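Local coordinates for protein putative peptidase (Parabacteroides merdae, PDB 4L8K) that is a putative peptidase of family S41 that probably cleaves peptide bonds with a serine nucleophile, as other S41 peptidases do, at residues 18-23 with 31-36; 38-43 with 54-59; 97-102 with 301-306; 118-123 with 308-313; 126-131 with 223-228. All coordinates share one frame; numbering follows the deposited sequence.

Contact 1 (18-23 with 31-36)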
# COMPACT_ATOMS: atom_id res chain seq x y z
N ILE A 18 -5.04 2.32 -25.04
CA ILE A 18 -4.70 1.38 -23.96
C ILE A 18 -5.33 1.89 -22.64
O ILE A 18 -5.95 1.10 -21.92
CB ILE A 18 -3.17 1.13 -23.84
CG1 ILE A 18 -2.67 0.29 -25.03
CG2 ILE A 18 -2.83 0.43 -22.51
CD1 ILE A 18 -1.17 0.30 -25.27
N MSE A 19 -5.20 3.21 -22.37
CA MSE A 19 -5.76 3.84 -21.18
C MSE A 19 -7.28 3.83 -21.24
O MSE A 19 -7.92 3.40 -20.28
CB MSE A 19 -5.25 5.27 -21.05
CG MSE A 19 -3.83 5.36 -20.50
SE MSE A 19 -3.81 5.05 -18.60
CE MSE A 19 -4.65 6.67 -17.96
N ASP A 20 -7.85 4.25 -22.38
CA ASP A 20 -9.30 4.33 -22.61
C ASP A 20 -10.01 3.00 -22.33
O ASP A 20 -11.07 3.00 -21.71
CB ASP A 20 -9.58 4.76 -24.05
CG ASP A 20 -11.03 5.11 -24.32
OD1 ASP A 20 -11.56 6.02 -23.64
OD2 ASP A 20 -11.62 4.50 -25.23
N GLU A 21 -9.41 1.89 -22.76
CA GLU A 21 -10.02 0.57 -22.66
C GLU A 21 -9.67 -0.20 -21.39
O GLU A 21 -10.44 -1.10 -21.02
CB GLU A 21 -9.64 -0.27 -23.89
CG GLU A 21 -10.13 0.36 -25.19
CD GLU A 21 -9.73 -0.27 -26.51
OE1 GLU A 21 -8.88 -1.19 -26.52
OE2 GLU A 21 -10.26 0.18 -27.55
N ASN A 22 -8.52 0.09 -20.73
CA ASN A 22 -8.06 -0.70 -19.57
C ASN A 22 -7.95 0.07 -18.25
O ASN A 22 -7.96 -0.58 -17.19
CB ASN A 22 -6.71 -1.35 -19.88
CG ASN A 22 -6.76 -2.21 -21.11
OD1 ASN A 22 -7.24 -3.34 -21.09
ND2 ASN A 22 -6.32 -1.66 -22.23
N TYR A 23 -7.84 1.41 -18.27
CA TYR A 23 -7.73 2.21 -17.03
C TYR A 23 -9.06 2.10 -16.26
O TYR A 23 -10.14 2.28 -16.84
CB TYR A 23 -7.34 3.67 -17.32
CG TYR A 23 -6.97 4.43 -16.08
CD1 TYR A 23 -5.75 4.22 -15.43
CD2 TYR A 23 -7.86 5.34 -15.51
CE1 TYR A 23 -5.41 4.91 -14.27
CE2 TYR A 23 -7.53 6.03 -14.33
CZ TYR A 23 -6.31 5.81 -13.72
OH TYR A 23 -5.98 6.47 -12.57
N VAL A 31 -10.84 14.94 -14.92
CA VAL A 31 -10.71 15.08 -16.38
C VAL A 31 -11.62 14.09 -17.10
O VAL A 31 -12.01 13.06 -16.54
CB VAL A 31 -9.25 14.96 -16.93
CG1 VAL A 31 -8.39 16.14 -16.49
CG2 VAL A 31 -8.60 13.63 -16.57
N ASP A 32 -11.93 14.42 -18.37
CA ASP A 32 -12.65 13.62 -19.34
C ASP A 32 -11.59 13.14 -20.34
O ASP A 32 -10.88 13.97 -20.92
CB ASP A 32 -13.77 14.45 -20.01
CG ASP A 32 -14.68 13.74 -21.03
OD1 ASP A 32 -14.28 12.67 -21.55
OD2 ASP A 32 -15.75 14.29 -21.35
N TRP A 33 -11.47 11.81 -20.52
CA TRP A 33 -10.46 11.20 -21.38
C TRP A 33 -10.66 11.53 -22.87
O TRP A 33 -9.68 11.53 -23.61
CB TRP A 33 -10.39 9.68 -21.15
CG TRP A 33 -9.08 9.07 -21.58
CD1 TRP A 33 -8.92 8.03 -22.46
CD2 TRP A 33 -7.77 9.42 -21.13
NE1 TRP A 33 -7.58 7.73 -22.59
CE2 TRP A 33 -6.85 8.57 -21.79
CE3 TRP A 33 -7.27 10.36 -20.19
CZ2 TRP A 33 -5.46 8.67 -21.59
CZ3 TRP A 33 -5.90 10.43 -19.97
CH2 TRP A 33 -5.01 9.59 -20.67
N ASP A 34 -11.89 11.89 -23.29
CA ASP A 34 -12.17 12.32 -24.66
C ASP A 34 -11.61 13.72 -24.92
O ASP A 34 -11.12 13.98 -26.02
CB ASP A 34 -13.68 12.29 -24.96
CG ASP A 34 -14.27 10.91 -25.22
OD1 ASP A 34 -13.51 10.01 -25.65
OD2 ASP A 34 -15.50 10.75 -25.06
N ASP A 35 -11.68 14.63 -23.91
CA ASP A 35 -11.15 16.00 -24.01
C ASP A 35 -9.62 15.96 -23.95
O ASP A 35 -8.97 16.84 -24.52
CB ASP A 35 -11.69 16.93 -22.91
CG ASP A 35 -13.21 17.02 -22.78
OD1 ASP A 35 -13.92 16.75 -23.78
OD2 ASP A 35 -13.69 17.41 -21.68
N VAL A 36 -9.06 14.94 -23.25
CA VAL A 36 -7.62 14.69 -23.16
C VAL A 36 -7.15 14.27 -24.57
O VAL A 36 -6.09 14.75 -25.04
CB VAL A 36 -7.26 13.63 -22.05
CG1 VAL A 36 -5.86 13.07 -22.24
CG2 VAL A 36 -7.41 14.23 -20.65
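Met19 and Asp20, close to the C-terminal end of helix 8-22, receive the indole of Trp33 from the first turn of helix 33-43, closing a helix-loop-helix pair in the region related to the tricorn protease C1 domain. Trp33 carries its CG anti to the backbone N (chi1 -158°), a torsion that swings the indole out to the neighbouring helix. There CZ2 lies 3.4 Å from Met19 CB, the methylene coming in at a slant to the ring. Met19, a selenomethionine, bends at both chi2 and chi3, and its methyl CE curls back to 4.0 Å from Trp33 CH2; the same CE sits 3.6 Å above the rim of the Tyr23 ring, so that one methyl touches both aromatic side chains. Asp20 meets the pyrrole end differently: OD1 approaches CD1 of Trp33 at 3.5 Å, at the ring edge and in its plane, with carboxylate and indole only 14° apart. That oxygen is also hydrogen-bonded to His190. Val36 CG1 covers part of one indole face, and Trp16 stacks on the ring. With an alanine in place of Trp33, Met19 would probably face a gap and its methyl be freer to turn, while Trp16 lost its stacking partner. Helix 33-43, which carries Trp33, begins just after Asp32, its N-cap, whose OD1 accepts from Asp34 N at 3.1 Å from above the carboxylate plane.

Contact 2 (38-43 with 54-59)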
# COMPACT_ATOMS: atom_id res chain seq x y z
N ASP A 38 -8.63 15.16 -27.52
CA ASP A 38 -8.75 16.36 -28.36
C ASP A 38 -7.58 17.31 -28.16
O ASP A 38 -7.05 17.83 -29.14
CB ASP A 38 -10.08 17.09 -28.12
CG ASP A 38 -11.31 16.28 -28.47
OD1 ASP A 38 -11.20 15.37 -29.32
OD2 ASP A 38 -12.38 16.55 -27.88
N ARG A 39 -7.17 17.52 -26.90
CA ARG A 39 -6.06 18.43 -26.57
C ARG A 39 -4.71 17.88 -27.06
O ARG A 39 -3.98 18.58 -27.76
CB ARG A 39 -6.01 18.71 -25.07
CG ARG A 39 -7.06 19.72 -24.65
CD ARG A 39 -6.91 20.17 -23.21
NE ARG A 39 -7.28 19.13 -22.26
CZ ARG A 39 -6.47 18.62 -21.34
NH1 ARG A 39 -5.22 19.06 -21.22
NH2 ARG A 39 -6.90 17.68 -20.52
N TYR A 40 -4.38 16.63 -26.70
CA TYR A 40 -3.10 16.01 -27.04
C TYR A 40 -2.99 15.66 -28.53
O TYR A 40 -1.87 15.59 -29.05
CB TYR A 40 -2.83 14.79 -26.14
CG TYR A 40 -2.42 15.24 -24.75
CD1 TYR A 40 -3.37 15.60 -23.80
CD2 TYR A 40 -1.07 15.37 -24.41
CE1 TYR A 40 -3.00 16.05 -22.53
CE2 TYR A 40 -0.70 15.85 -23.16
CZ TYR A 40 -1.66 16.16 -22.21
OH TYR A 40 -1.29 16.59 -20.97
N ASN A 41 -4.13 15.51 -29.21
CA ASN A 41 -4.19 15.27 -30.66
C ASN A 41 -3.52 16.44 -31.40
O ASN A 41 -2.80 16.21 -32.37
CB ASN A 41 -5.64 15.12 -31.10
CG ASN A 41 -5.84 14.94 -32.58
OD1 ASN A 41 -5.20 14.11 -33.21
ND2 ASN A 41 -6.76 15.68 -33.14
N LEU A 42 -3.71 17.68 -30.87
CA LEU A 42 -3.17 18.92 -31.44
C LEU A 42 -1.71 19.13 -31.07
O LEU A 42 -1.02 19.92 -31.72
CB LEU A 42 -3.99 20.15 -30.98
CG LEU A 42 -5.50 20.15 -31.30
CD1 LEU A 42 -6.22 21.21 -30.48
CD2 LEU A 42 -5.76 20.35 -32.78
N LEU A 43 -1.25 18.45 -30.02
CA LEU A 43 0.11 18.61 -29.52
C LEU A 43 1.10 17.60 -30.11
O LEU A 43 2.25 17.97 -30.38
CB LEU A 43 0.13 18.53 -27.98
CG LEU A 43 -0.63 19.66 -27.24
CD1 LEU A 43 -0.77 19.36 -25.78
CD2 LEU A 43 0.07 20.96 -27.36
N PHE A 54 8.02 11.40 -25.43
CA PHE A 54 7.99 10.84 -24.08
C PHE A 54 7.47 11.88 -23.06
O PHE A 54 6.63 11.55 -22.22
CB PHE A 54 9.37 10.28 -23.66
CG PHE A 54 9.33 9.55 -22.33
CD1 PHE A 54 9.44 10.25 -21.14
CD2 PHE A 54 9.12 8.17 -22.26
CE1 PHE A 54 9.33 9.59 -19.92
CE2 PHE A 54 9.03 7.51 -21.03
CZ PHE A 54 9.15 8.22 -19.87
N ASP A 55 7.93 13.14 -23.17
CA ASP A 55 7.48 14.19 -22.25
C ASP A 55 5.98 14.48 -22.38
O ASP A 55 5.30 14.59 -21.35
CB ASP A 55 8.28 15.48 -22.48
CG ASP A 55 9.66 15.45 -21.87
OD1 ASP A 55 9.98 14.45 -21.16
OD2 ASP A 55 10.40 16.43 -22.07
N ILE A 56 5.47 14.59 -23.62
CA ILE A 56 4.06 14.89 -23.88
C ILE A 56 3.15 13.71 -23.46
O ILE A 56 2.10 13.95 -22.84
CB ILE A 56 3.87 15.33 -25.36
CG1 ILE A 56 4.33 16.81 -25.57
CG2 ILE A 56 2.47 15.09 -25.90
CD1 ILE A 56 3.62 17.91 -24.72
N LEU A 57 3.56 12.46 -23.76
CA LEU A 57 2.76 11.31 -23.38
C LEU A 57 2.75 11.09 -21.87
O LEU A 57 1.72 10.69 -21.31
CB LEU A 57 3.21 10.04 -24.14
CG LEU A 57 2.95 10.01 -25.67
CD1 LEU A 57 3.17 8.58 -26.23
CD2 LEU A 57 1.55 10.54 -26.03
N GLY A 58 3.84 11.45 -21.22
CA GLY A 58 3.95 11.39 -19.76
C GLY A 58 3.01 12.39 -19.11
O GLY A 58 2.33 12.06 -18.13
N LYS A 59 2.92 13.61 -19.70
CA LYS A 59 2.01 14.68 -19.24
C LYS A 59 0.57 14.26 -19.43
O LYS A 59 -0.28 14.57 -18.58
CB LYS A 59 2.28 15.98 -19.99
CG LYS A 59 3.35 16.82 -19.36
CD LYS A 59 3.97 17.82 -20.34
CE LYS A 59 5.24 18.46 -19.77
NZ LYS A 59 4.95 19.37 -18.62
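Helix 33-43 meets helix 50-61 here in a partly buried helix-helix contact within the N-terminal helical region, carried by Tyr40 on one side and by Ile56 and Lys59 on the other. Tyr40 has CG anti to its carbonyl carbon (chi1 -75°), and the ring reaches across to a surface made of one isoleucine methyl and helix backbone. Ile56 CG2 lies at the edge of the ring, in its plane, 3.9 Å from CD2 of Tyr40. One step further out, Tyr40 CE2 comes to 3.4 Å from the carbonyl oxygen of Ile56, which approaches the ring obliquely. Beyond it the phenol oxygen rests against the backbone of the next turn: OH of Tyr40 is 3.3 Å from Lys59 O, a close approach that is not a hydrogen bond, and 3.8 Å from Lys59 CB. The rest of the lysine chain leads away from the tyrosine. From its own helix, Leu43 CD1 sits 4.2 Å above the rim of one face of the Tyr40 ring, and Phe12 of helix 8-22 also touches this side chain. The hydroxyl is hydrogen-bonded to Glu63 OE2, whose other oxygen makes a salt bridge with Arg39. Van der Waals packing of the ring on Ile56 and on helix backbone therefore joins the two segments, while the polar tip of Tyr40 is satisfied by a carboxylate that Arg39 probably helps to keep ionised.

Contact 3 (97-102 with 301-306)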
# COMPACT_ATOMS: atom_id res chain seq x y z
N ASP A 97 16.14 3.63 14.41
CA ASP A 97 17.37 3.08 15.01
C ASP A 97 17.39 3.27 16.53
O ASP A 97 17.97 2.44 17.22
CB ASP A 97 18.64 3.71 14.40
CG ASP A 97 18.92 3.36 12.94
OD1 ASP A 97 18.44 2.30 12.49
OD2 ASP A 97 19.61 4.14 12.26
N ASN A 98 16.74 4.33 17.05
CA ASN A 98 16.68 4.57 18.49
C ASN A 98 15.80 3.55 19.23
O ASN A 98 15.94 3.37 20.43
CB ASN A 98 16.19 5.98 18.78
CG ASN A 98 17.14 7.04 18.30
OD1 ASN A 98 18.32 6.77 18.09
ND2 ASN A 98 16.65 8.25 18.10
N TYR A 99 14.89 2.89 18.51
CA TYR A 99 13.98 1.88 19.03
C TYR A 99 14.50 0.49 18.76
O TYR A 99 14.49 -0.36 19.66
CB TYR A 99 12.56 2.05 18.43
CG TYR A 99 11.93 3.38 18.80
CD1 TYR A 99 12.19 4.53 18.06
CD2 TYR A 99 11.12 3.50 19.93
CE1 TYR A 99 11.66 5.77 18.43
CE2 TYR A 99 10.55 4.73 20.28
CZ TYR A 99 10.84 5.86 19.53
OH TYR A 99 10.31 7.09 19.88
N LEU A 100 14.96 0.23 17.53
CA LEU A 100 15.50 -1.09 17.20
C LEU A 100 16.91 -1.30 17.76
O LEU A 100 17.23 -2.42 18.15
CB LEU A 100 15.48 -1.34 15.67
CG LEU A 100 14.10 -1.67 15.06
CD1 LEU A 100 14.16 -1.67 13.55
CD2 LEU A 100 13.56 -3.00 15.59
N GLY A 101 17.72 -0.25 17.82
CA GLY A 101 19.11 -0.34 18.27
C GLY A 101 19.94 -1.27 17.40
O GLY A 101 19.71 -1.38 16.18
N THR A 102 20.84 -2.03 18.03
CA THR A 102 21.68 -2.99 17.31
C THR A 102 21.37 -4.43 17.73
O THR A 102 21.84 -5.36 17.08
CB THR A 102 23.19 -2.67 17.54
OG1 THR A 102 23.50 -2.79 18.93
CG2 THR A 102 23.60 -1.29 16.97
N THR A 301 6.92 10.01 16.85
CA THR A 301 5.59 10.36 17.37
C THR A 301 4.58 9.20 17.21
O THR A 301 3.80 8.95 18.13
CB THR A 301 5.06 11.63 16.66
OG1 THR A 301 6.13 12.55 16.54
CG2 THR A 301 3.91 12.30 17.42
N ILE A 302 4.65 8.48 16.07
CA ILE A 302 3.75 7.39 15.75
C ILE A 302 4.05 6.18 16.65
O ILE A 302 3.11 5.66 17.25
CB ILE A 302 3.77 7.06 14.22
CG1 ILE A 302 3.52 8.35 13.41
CG2 ILE A 302 2.71 5.99 13.91
CD1 ILE A 302 3.64 8.25 11.86
N ILE A 303 5.33 5.77 16.79
CA ILE A 303 5.66 4.65 17.68
C ILE A 303 5.24 5.01 19.13
O ILE A 303 4.62 4.18 19.80
CB ILE A 303 7.14 4.20 17.58
CG1 ILE A 303 7.48 3.69 16.15
CG2 ILE A 303 7.48 3.12 18.65
CD1 ILE A 303 9.02 3.40 15.88
N GLU A 304 5.52 6.27 19.57
CA GLU A 304 5.19 6.71 20.93
C GLU A 304 3.68 6.70 21.20
O GLU A 304 3.27 6.23 22.26
CB GLU A 304 5.76 8.10 21.22
CG GLU A 304 7.28 8.14 21.25
CD GLU A 304 7.98 7.35 22.34
OE1 GLU A 304 7.34 7.01 23.36
OE2 GLU A 304 9.19 7.10 22.18
N ALA A 305 2.85 7.18 20.24
CA ALA A 305 1.39 7.19 20.37
C ALA A 305 0.87 5.74 20.45
O ALA A 305 0.01 5.46 21.28
CB ALA A 305 0.76 7.93 19.21
N ALA A 306 1.45 4.83 19.64
CA ALA A 306 1.09 3.41 19.61
C ALA A 306 1.43 2.76 20.97
O ALA A 306 0.60 2.04 21.53
CB ALA A 306 1.80 2.71 18.46
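Tyr99 reaches from helix 93-100 to helix 301-311, meeting Ile303 with its ring and Glu304 with its hydroxyl. At CB the chain turns so that CG stands anti to the carbonyl carbon (chi1 -63°), sending the ring toward the second helix. CG and CD1 are the first atoms to meet it: Ile303 CD1 lies over one face of the ring, 4.0 Å from Tyr99 CD1 and near the rim. Over the same face, toward its CD2-CE2 side, the branch methyl CG2 of Ile303 touches Tyr99 CE2 at 3.8 Å. This methyl makes an off-centre CH-pi contact, 4.2 Å from the centroid of the Tyr99 ring, so both ends of the forked isoleucine bear on the aromatic system as the two side chains run past each other in opposite senses. Helix 301-311 packs against the central mixed sheet of the crotonase-like domain, where Ile303 also reaches Leu216 and Tyr122; Tyr99 thus ties helix 93-100 to a helix that covers the sheet. Past CE2, which is 3.3 Å from Glu304 OE2, the ring ends in a hydroxyl that donates to that same oxygen, with 2.6 Å between Tyr99 OH and Glu304 OE2. The donor arrives on the anti side, 17° out of the carboxylate plane, and the bend of Glu304 at chi2 brings the oxygen to the ring edge. Tyr99 OH is gripped a second time, by the backbone N of Asp300. A phenylalanine in place of Tyr99 would probably leave Glu304 OE2 without its donor and the backbone N of Asp300 without its acceptor.

Contact 4 (118-123 with 308-313)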
# COMPACT_ATOMS: atom_id res chain seq x y z
N ASP A 118 9.57 -4.46 28.28
CA ASP A 118 9.17 -5.75 27.69
C ASP A 118 7.64 -5.97 27.65
O ASP A 118 7.21 -7.11 27.47
CB ASP A 118 9.86 -6.91 28.46
CG ASP A 118 11.38 -6.84 28.40
OD1 ASP A 118 11.93 -6.84 27.28
OD2 ASP A 118 12.01 -6.75 29.48
N GLN A 119 6.83 -4.89 27.73
CA GLN A 119 5.36 -4.98 27.69
C GLN A 119 4.83 -4.95 26.28
O GLN A 119 3.69 -5.38 26.07
CB GLN A 119 4.70 -3.83 28.48
CG GLN A 119 4.98 -3.84 30.00
CD GLN A 119 4.46 -2.58 30.69
OE1 GLN A 119 3.41 -2.58 31.36
NE2 GLN A 119 5.15 -1.47 30.49
N ILE A 120 5.62 -4.38 25.33
CA ILE A 120 5.17 -4.20 23.95
C ILE A 120 6.12 -4.84 22.95
O ILE A 120 7.33 -4.60 22.98
CB ILE A 120 5.00 -2.66 23.70
CG1 ILE A 120 3.73 -2.15 24.45
CG2 ILE A 120 4.94 -2.32 22.17
CD1 ILE A 120 3.61 -0.72 24.54
N GLY A 121 5.56 -5.66 22.07
CA GLY A 121 6.28 -6.27 20.96
C GLY A 121 6.28 -5.34 19.76
O GLY A 121 5.24 -4.84 19.36
N TYR A 122 7.45 -5.03 19.21
CA TYR A 122 7.53 -4.15 18.03
C TYR A 122 8.10 -4.95 16.84
O TYR A 122 9.12 -5.61 16.97
CB TYR A 122 8.34 -2.87 18.32
CG TYR A 122 8.63 -2.03 17.08
CD1 TYR A 122 7.68 -1.14 16.58
CD2 TYR A 122 9.82 -2.17 16.37
CE1 TYR A 122 7.91 -0.40 15.42
CE2 TYR A 122 10.05 -1.46 15.19
CZ TYR A 122 9.11 -0.57 14.73
OH TYR A 122 9.36 0.15 13.58
N VAL A 123 7.39 -4.91 15.71
CA VAL A 123 7.84 -5.55 14.47
C VAL A 123 7.93 -4.49 13.37
O VAL A 123 6.99 -3.72 13.18
CB VAL A 123 6.93 -6.75 14.00
CG1 VAL A 123 7.50 -7.43 12.75
CG2 VAL A 123 6.71 -7.79 15.11
N GLY A 308 1.77 4.39 23.88
CA GLY A 308 0.82 5.01 24.81
C GLY A 308 -0.55 4.34 24.82
O GLY A 308 -1.09 3.98 25.87
N LEU A 309 -1.09 4.12 23.63
CA LEU A 309 -2.39 3.47 23.44
C LEU A 309 -2.41 2.03 23.98
O LEU A 309 -3.33 1.69 24.70
CB LEU A 309 -2.79 3.50 21.97
CG LEU A 309 -4.21 3.07 21.65
CD1 LEU A 309 -5.26 3.87 22.48
CD2 LEU A 309 -4.47 3.24 20.17
N LEU A 310 -1.40 1.22 23.66
CA LEU A 310 -1.30 -0.17 24.12
C LEU A 310 -1.09 -0.29 25.64
O LEU A 310 -1.49 -1.29 26.23
CB LEU A 310 -0.16 -0.90 23.40
CG LEU A 310 -0.36 -1.22 21.91
CD1 LEU A 310 0.92 -1.77 21.31
CD2 LEU A 310 -1.51 -2.21 21.70
N LEU A 311 -0.42 0.70 26.26
CA LEU A 311 -0.16 0.73 27.70
C LEU A 311 -1.33 1.30 28.48
O LEU A 311 -1.39 1.13 29.70
CB LEU A 311 1.12 1.51 28.04
CG LEU A 311 2.45 0.85 27.63
CD1 LEU A 311 3.61 1.73 28.06
CD2 LEU A 311 2.58 -0.60 28.16
N ALA A 312 -2.26 2.01 27.79
CA ALA A 312 -3.43 2.61 28.42
C ALA A 312 -4.24 1.49 29.06
O ALA A 312 -4.69 0.56 28.39
CB ALA A 312 -4.24 3.40 27.41
N LYS A 313 -4.21 1.49 30.41
CA LYS A 313 -4.80 0.43 31.23
C LYS A 313 -6.34 0.49 31.30
O LYS A 313 -6.92 1.56 31.52
CB LYS A 313 -4.20 0.39 32.65
CG LYS A 313 -4.23 1.71 33.44
CD LYS A 313 -3.22 1.70 34.59
CE LYS A 313 -1.82 2.08 34.17
NZ LYS A 313 -0.85 1.96 35.29
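A classic beta bulge, with Gln119 and Ile120 both facing Leu115 of the adjoining strand, marks the start of strand 120-125, and the side chains of these two residues pack on Leu310 and Leu311 in the last turn of helix 301-311. Ile120 does most of the work. Its CG1 is anti to the carbonyl carbon and its chain is extended (chi2 167°), which pushes the terminal methyl CD1 in between the two leucines: Ile120 CD1 is 3.7 Å from Leu311 CG and 3.9 Å from Leu310 CB. The other branch of the isoleucine makes a looser touch, Ile120 CG2 lying 4.1 Å from Leu310 CD1. Gln119 crosses Leu311 at about a right angle and offers its amide to a methyl group, with NE2 of Gln119 3.6 Å from Leu311 CD2 and CD at 3.7 Å from that same carbon. The amide nitrogen has a proper partner in the backbone oxygen of Ala116, so the leucine serves as an apolar wall beside a hydrogen-bonded group. Leu311 CD2 is accordingly shared by the polar and apolar members of the bulge. Ala312 is the first residue to leave the helix, so the contact falls on its C-terminal turn. Around it, Ile151 of strand 149-153 touches both Ile120 and Leu310, and Leu310 continues onto Ile214 of strand 213-217, laying the end of helix 301-311 across three neighbouring strands of the central mixed sheet.

Contact 5 (126-131 with 223-228). With PO4 (phosphate ion), chain E.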
# COMPACT_ATOMS: atom_id res chain seq x y z
N GLY A 126 9.56 -4.14 6.41
CA GLY A 126 9.83 -3.18 5.35
C GLY A 126 9.41 -3.55 3.95
O GLY A 126 9.27 -2.66 3.10
N SER A 127 9.29 -4.85 3.65
CA SER A 127 8.99 -5.28 2.28
C SER A 127 8.26 -6.60 2.24
O SER A 127 8.76 -7.56 2.81
CB SER A 127 10.29 -5.40 1.48
OG SER A 127 10.01 -5.83 0.15
N PHE A 128 7.15 -6.68 1.49
CA PHE A 128 6.43 -7.94 1.27
C PHE A 128 7.17 -8.81 0.22
O PHE A 128 6.67 -9.88 -0.12
CB PHE A 128 4.93 -7.72 0.90
CG PHE A 128 4.05 -7.42 2.09
CD1 PHE A 128 3.58 -8.44 2.89
CD2 PHE A 128 3.78 -6.12 2.46
CE1 PHE A 128 2.81 -8.16 4.03
CE2 PHE A 128 3.02 -5.83 3.60
CZ PHE A 128 2.52 -6.86 4.36
N SER A 129 8.37 -8.36 -0.28
CA SER A 129 9.25 -9.09 -1.20
C SER A 129 10.26 -9.90 -0.40
O SER A 129 10.86 -10.84 -0.91
CB SER A 129 9.98 -8.15 -2.15
OG SER A 129 9.09 -7.62 -3.12
N SER A 130 10.46 -9.53 0.86
CA SER A 130 11.33 -10.24 1.79
C SER A 130 10.45 -11.20 2.57
O SER A 130 9.63 -10.77 3.37
CB SER A 130 12.07 -9.25 2.69
OG SER A 130 13.28 -9.81 3.16
N GLY A 131 10.58 -12.48 2.25
CA GLY A 131 9.80 -13.56 2.83
C GLY A 131 9.82 -13.77 4.33
O GLY A 131 10.82 -13.52 5.01
N SER A 223 0.34 -0.85 -2.49
CA SER A 223 0.22 -2.05 -3.30
C SER A 223 -0.16 -3.24 -2.39
O SER A 223 -1.19 -3.12 -1.74
CB SER A 223 1.47 -2.29 -4.13
OG SER A 223 1.57 -1.21 -5.05
N ALA A 224 0.61 -4.36 -2.31
CA ALA A 224 0.23 -5.50 -1.45
C ALA A 224 0.05 -5.06 0.04
O ALA A 224 -0.78 -5.61 0.74
CB ALA A 224 1.26 -6.63 -1.55
N THR A 225 0.80 -4.03 0.48
CA THR A 225 0.71 -3.48 1.83
C THR A 225 -0.66 -2.84 2.04
O THR A 225 -1.20 -2.93 3.15
CB THR A 225 1.83 -2.48 2.07
OG1 THR A 225 3.04 -3.10 1.65
CG2 THR A 225 1.94 -2.04 3.53
N ASN A 226 -1.23 -2.21 0.99
CA ASN A 226 -2.55 -1.60 1.05
C ASN A 226 -3.59 -2.69 1.28
O ASN A 226 -4.47 -2.51 2.10
CB ASN A 226 -2.87 -0.79 -0.23
CG ASN A 226 -4.07 0.09 -0.09
OD1 ASN A 226 -4.20 0.85 0.87
ND2 ASN A 226 -4.99 0.03 -1.04
N ASP A 227 -3.45 -3.84 0.58
CA ASP A 227 -4.38 -4.98 0.73
C ASP A 227 -4.25 -5.62 2.11
O ASP A 227 -5.25 -6.06 2.67
CB ASP A 227 -4.15 -6.03 -0.36
CG ASP A 227 -4.23 -5.51 -1.78
OD1 ASP A 227 -4.87 -4.44 -2.00
OD2 ASP A 227 -3.70 -6.18 -2.68
N PHE A 228 -3.01 -5.70 2.64
CA PHE A 228 -2.71 -6.21 3.98
C PHE A 228 -3.41 -5.32 5.04
O PHE A 228 -4.08 -5.83 5.95
CB PHE A 228 -1.16 -6.23 4.23
CG PHE A 228 -0.76 -6.56 5.64
CD1 PHE A 228 -0.81 -7.88 6.10
CD2 PHE A 228 -0.33 -5.57 6.52
CE1 PHE A 228 -0.44 -8.20 7.42
CE2 PHE A 228 0.02 -5.89 7.84
CZ PHE A 228 -0.02 -7.21 8.27
P PO4 E . -0.32 -1.50 -8.24
O1 PO4 E . -1.58 -1.74 -9.07
O2 PO4 E . -0.72 -1.46 -6.73
O3 PO4 E . 0.68 -2.66 -8.51
O4 PO4 E . 0.29 -0.14 -8.63
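Phe128 brings a ring edge up to a hydroxyl: its CD2 is 3.2 Å from Thr225 OG1, with the oxygen near the plane of the ring, an approach that suits a weak C-H to oxygen attraction. Its neighbour Phe128 CE2 is also near, 3.4 Å from the same OG1. The hydroxyl is primarily engaged with the backbone oxygen of Asn157, its hydrogen-bond partner. At the far end of the ring, Phe128 CZ stands 3.5 Å above one face of Phe228, offset toward the rim and closest to CG. The two rings, with centroids 5.2 Å apart, have planes inclined at 52°, a tilted pairing that is neither a stack nor a T. Phe228 holds CG anti to its backbone N (chi1 172°), which lays its face under the incoming CZ, and Ile168 of helix 162-169 touches both phenylalanines. The loop bearing Phe128 is shaped by a type I turn from Ser127 to Ser130 and by an ST turn, in which Ser127 OG accepts from Ser129 N at 3.0 Å. On the other side the helix begins after Ser223, the N-cap residue, which has positive phi and makes no capping bond. Ser223 OG donates instead to a phosphate, 2.9 Å from its O2; the ion, probably from the crystallisation medium, is also held by His68, Arg264 and Ser266 together with the backbone of Ser249 and Gly250. The two phenylalanines pack where the helix after this serine meets the 126-131 loop, and a serine at a helix start beside an anion-binding pocket is consistent with the nucleophile position of S41 peptidases.

How the contacts relate
The five contacts form two clusters and a centre. Contacts 1 and 2, about 13 Å apart between centres, share helix 33-43 in the N-terminal helical region. Contacts 3 and 4, about 12 Å apart between centres, share helix 301-311 and touch through Tyr122, which packs on Leu100 and Ile303. The clusters lie on opposite sides of the chain's centre, the centres of contacts 2 and 4 being about 53 Å apart. Contact 5 lies between them, centre to centre about 30 Å from contact 1 and 21 Å from contact 3, and adjoins contact 4 along the chain. It carries the phosphate at Ser223, the probable active-site region, whose phosphate-binding residues include Arg264, on the strand that packs against helix 8-22 of contact 1.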